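Local coordinates for protein plasmodium falciparum gamete antigen 27/25 (PDB 1N81) that is essential for the sexual development of the malaria parasite in its gametocyte stage, has no established biochemical function and may dimerise, at residues E22-L33 against R80-C89. Numbering follows the deposited sequence.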
# COMPACT_ATOMS: atom_id res chain seq x y z
N GLU A 22 2.88 -4.98 -3.41
CA GLU A 22 2.45 -5.01 -2.01
C GLU A 22 0.98 -5.40 -1.86
O GLU A 22 0.64 -6.25 -1.05
CB GLU A 22 2.63 -3.61 -1.38
CG GLU A 22 1.95 -3.45 -0.01
CD GLU A 22 2.55 -2.35 0.87
OE1 GLU A 22 1.99 -2.08 1.97
OE2 GLU A 22 3.58 -1.76 0.49
N PHE A 23 0.12 -4.79 -2.66
CA PHE A 23 -1.29 -5.09 -2.50
C PHE A 23 -1.72 -6.45 -3.04
O PHE A 23 -2.60 -7.06 -2.47
CB PHE A 23 -2.14 -3.93 -3.05
CG PHE A 23 -2.13 -2.70 -2.16
CD1 PHE A 23 -1.20 -1.67 -2.37
CD2 PHE A 23 -2.97 -2.62 -1.06
CE1 PHE A 23 -1.11 -0.58 -1.49
CE2 PHE A 23 -2.90 -1.52 -0.15
CZ PHE A 23 -1.95 -0.49 -0.37
N HIS A 24 -1.10 -6.94 -4.12
CA HIS A 24 -1.48 -8.28 -4.61
C HIS A 24 -0.88 -9.30 -3.68
O HIS A 24 -1.50 -10.34 -3.40
CB HIS A 24 -0.99 -8.52 -6.04
CG HIS A 24 -1.86 -7.87 -7.08
ND1 HIS A 24 -2.92 -8.52 -7.67
CD2 HIS A 24 -1.88 -6.61 -7.57
CE1 HIS A 24 -3.55 -7.69 -8.48
NE2 HIS A 24 -2.94 -6.51 -8.43
N ALA A 25 0.30 -9.02 -3.16
CA ALA A 25 0.89 -9.97 -2.22
C ALA A 25 -0.04 -10.04 -0.98
O ALA A 25 -0.25 -11.10 -0.40
CB ALA A 25 2.32 -9.53 -1.79
N CYS A 26 -0.60 -8.89 -0.60
CA CYS A 26 -1.49 -8.85 0.55
C CYS A 26 -2.79 -9.64 0.25
O CYS A 26 -3.22 -10.47 1.04
CB CYS A 26 -1.81 -7.38 0.93
SG CYS A 26 -2.67 -7.22 2.54
N SER A 27 -3.39 -9.37 -0.91
CA SER A 27 -4.60 -10.07 -1.31
C SER A 27 -4.32 -11.57 -1.33
O SER A 27 -5.06 -12.35 -0.74
CB SER A 27 -5.04 -9.59 -2.69
OG SER A 27 -6.24 -10.26 -3.09
N ASP A 28 -3.23 -11.99 -1.98
CA ASP A 28 -2.88 -13.41 -2.02
C ASP A 28 -2.78 -14.01 -0.61
O ASP A 28 -3.33 -15.07 -0.32
CB ASP A 28 -1.52 -13.65 -2.72
CG ASP A 28 -1.56 -13.38 -4.23
OD1 ASP A 28 -2.65 -13.24 -4.81
OD2 ASP A 28 -0.47 -13.32 -4.82
N TYR A 29 -2.05 -13.33 0.27
CA TYR A 29 -1.88 -13.86 1.61
C TYR A 29 -3.20 -13.94 2.36
O TYR A 29 -3.40 -14.82 3.20
CB TYR A 29 -0.89 -13.01 2.39
CG TYR A 29 -0.23 -13.79 3.48
CD1 TYR A 29 0.92 -14.51 3.23
CD2 TYR A 29 -0.76 -13.79 4.79
CE1 TYR A 29 1.56 -15.24 4.25
CE2 TYR A 29 -0.13 -14.52 5.82
CZ TYR A 29 1.02 -15.24 5.54
OH TYR A 29 1.66 -15.96 6.53
N ILE A 30 -4.12 -13.02 2.07
CA ILE A 30 -5.42 -13.06 2.73
C ILE A 30 -6.17 -14.28 2.21
O ILE A 30 -6.97 -14.87 2.93
CB ILE A 30 -6.23 -11.76 2.47
CG1 ILE A 30 -5.68 -10.64 3.35
CG2 ILE A 30 -7.72 -11.98 2.74
CD1 ILE A 30 -6.30 -9.32 3.11
N TYR A 31 -5.92 -14.65 0.96
CA TYR A 31 -6.56 -15.84 0.41
C TYR A 31 -6.07 -17.06 1.18
O TYR A 31 -6.85 -17.93 1.54
CB TYR A 31 -6.22 -16.02 -1.06
CG TYR A 31 -6.94 -17.20 -1.67
CD1 TYR A 31 -8.23 -17.08 -2.15
CD2 TYR A 31 -6.32 -18.45 -1.75
CE1 TYR A 31 -8.90 -18.17 -2.69
CE2 TYR A 31 -6.98 -19.55 -2.29
CZ TYR A 31 -8.26 -19.40 -2.76
OH TYR A 31 -8.90 -20.49 -3.31
N LEU A 32 -4.77 -17.12 1.44
CA LEU A 32 -4.19 -18.21 2.20
C LEU A 32 -4.91 -18.29 3.55
O LEU A 32 -5.39 -19.36 3.96
CB LEU A 32 -2.69 -17.97 2.45
CG LEU A 32 -2.02 -18.92 3.44
CD1 LEU A 32 -2.04 -20.35 2.83
CD2 LEU A 32 -0.58 -18.47 3.75
N LEU A 33 -4.97 -17.16 4.25
CA LEU A 33 -5.61 -17.13 5.56
C LEU A 33 -6.98 -17.77 5.49
O LEU A 33 -7.35 -18.57 6.34
CB LEU A 33 -5.74 -15.69 6.08
CG LEU A 33 -4.42 -15.09 6.55
CD1 LEU A 33 -4.63 -13.67 7.07
CD2 LEU A 33 -3.83 -15.98 7.61
N ARG A 80 3.71 -3.71 6.78
CA ARG A 80 2.39 -3.17 6.43
C ARG A 80 1.41 -4.29 6.10
O ARG A 80 0.24 -4.24 6.49
CB ARG A 80 2.49 -2.18 5.25
CG ARG A 80 3.00 -0.76 5.66
CD ARG A 80 2.82 0.20 4.49
NE ARG A 80 3.58 -0.22 3.31
CZ ARG A 80 4.84 0.13 3.08
NH1 ARG A 80 5.46 0.92 3.96
NH2 ARG A 80 5.46 -0.27 1.97
N ILE A 81 1.88 -5.31 5.40
CA ILE A 81 1.00 -6.41 5.05
C ILE A 81 0.52 -7.12 6.32
O ILE A 81 -0.68 -7.33 6.51
CB ILE A 81 1.71 -7.41 4.10
CG1 ILE A 81 1.81 -6.82 2.67
CG2 ILE A 81 0.96 -8.72 4.09
CD1 ILE A 81 2.67 -7.71 1.66
N SER A 82 1.45 -7.48 7.21
CA SER A 82 1.06 -8.15 8.44
C SER A 82 0.07 -7.26 9.21
O SER A 82 -0.92 -7.75 9.73
CB SER A 82 2.28 -8.46 9.31
OG SER A 82 1.86 -9.24 10.42
N ASP A 83 0.32 -5.96 9.25
CA ASP A 83 -0.63 -5.12 9.97
C ASP A 83 -2.02 -5.14 9.36
O ASP A 83 -3.01 -5.08 10.08
CB ASP A 83 -0.10 -3.69 10.08
CG ASP A 83 1.12 -3.59 11.00
OD1 ASP A 83 1.39 -4.57 11.75
OD2 ASP A 83 1.81 -2.55 11.00
N ARG A 84 -2.10 -5.24 8.03
CA ARG A 84 -3.40 -5.29 7.37
C ARG A 84 -4.09 -6.59 7.73
O ARG A 84 -5.31 -6.61 7.87
CB ARG A 84 -3.27 -5.16 5.84
CG ARG A 84 -2.89 -3.76 5.34
CD ARG A 84 -2.92 -3.69 3.80
NE ARG A 84 -2.32 -2.44 3.35
CZ ARG A 84 -1.05 -2.30 2.99
NH1 ARG A 84 -0.22 -3.34 3.01
NH2 ARG A 84 -0.61 -1.10 2.66
N LEU A 85 -3.32 -7.68 7.86
CA LEU A 85 -3.91 -8.98 8.21
C LEU A 85 -4.63 -8.85 9.57
O LEU A 85 -5.78 -9.26 9.72
CB LEU A 85 -2.83 -10.05 8.31
CG LEU A 85 -1.96 -10.25 7.05
CD1 LEU A 85 -1.02 -11.40 7.28
CD2 LEU A 85 -2.82 -10.49 5.84
N ILE A 86 -3.93 -8.28 10.54
CA ILE A 86 -4.48 -8.09 11.88
C ILE A 86 -5.63 -7.07 11.89
O ILE A 86 -6.59 -7.23 12.62
CB ILE A 86 -3.35 -7.69 12.86
CG1 ILE A 86 -2.47 -8.92 13.10
CG2 ILE A 86 -3.92 -7.14 14.15
CD1 ILE A 86 -1.26 -8.65 13.95
N SER A 87 -5.55 -6.04 11.05
CA SER A 87 -6.61 -5.04 10.99
C SER A 87 -7.90 -5.54 10.33
O SER A 87 -9.01 -5.18 10.74
CB SER A 87 -6.10 -3.81 10.24
OG SER A 87 -7.09 -2.79 10.18
N TYR A 88 -7.76 -6.38 9.30
CA TYR A 88 -8.92 -6.87 8.53
C TYR A 88 -9.35 -8.33 8.76
O TYR A 88 -10.48 -8.70 8.43
CB TYR A 88 -8.64 -6.74 7.02
CG TYR A 88 -8.23 -5.37 6.54
CD1 TYR A 88 -7.41 -5.22 5.40
CD2 TYR A 88 -8.70 -4.21 7.17
CE1 TYR A 88 -7.09 -3.97 4.90
CE2 TYR A 88 -8.38 -2.94 6.68
CZ TYR A 88 -7.57 -2.83 5.54
OH TYR A 88 -7.23 -1.58 5.07
N CYS A 89 -8.47 -9.16 9.31
CA CYS A 89 -8.82 -10.58 9.44
C CYS A 89 -8.82 -11.15 10.85
O CYS A 89 -8.97 -12.36 11.01
CB CYS A 89 -7.85 -11.41 8.59
SG CYS A 89 -7.75 -10.91 6.84
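Glu22 and the arginines Arg80 and Arg84 form a buried salt-bridge network at one end of a helix-helix packing in the all-helical Pfg27 fold, where segments 22-33 and 80-89, parts of helices 13-35 and 71-89, run in roughly the same direction, their axes 43° apart. Arg80 takes the carboxylate side-on, its NE 2.8 Å from Glu22 OE1 and its NH2 bonded to Glu22 OE2. Both oxygens use their syn lone pairs, and the two planar groups lie nearly coplanar. Arg84 comes end-on instead, giving both NH1 and NH2 to Glu22 OE1: NH1 lies 2.7 Å away on the anti lone pair, whereas NH2 meets the oxygen from above the carboxylate plane. Three N-H groups thus converge on OE1, which probably keeps the carboxylate ionised. Glu109 is a second acidic partner of Arg84, and Gln168 bonds Arg80, tying the network to helices 96-122 and 156-173.

Beyond the charges the contacts are mostly apolar. Ile81 extends CD1 to within 3.9 Å of Ala25 CB, and Cys26 SG rests on the aliphatic part of Arg84. Leu85 splits its branches: CD1 touches Tyr29 CD2 at 3.5 Å, while CD2 reaches Ile30 CG1 and Leu33 CD1. Tyr29 itself extends past Leu85 to bond Ala46 O through its hydroxyl.

Phe23, with CG beside its own backbone N and anti to the carbonyl carbon (chi1 -73°), brings ring atom CE2 over one face of the Arg84 guanidinium, 3.7 Å from Arg84 NE.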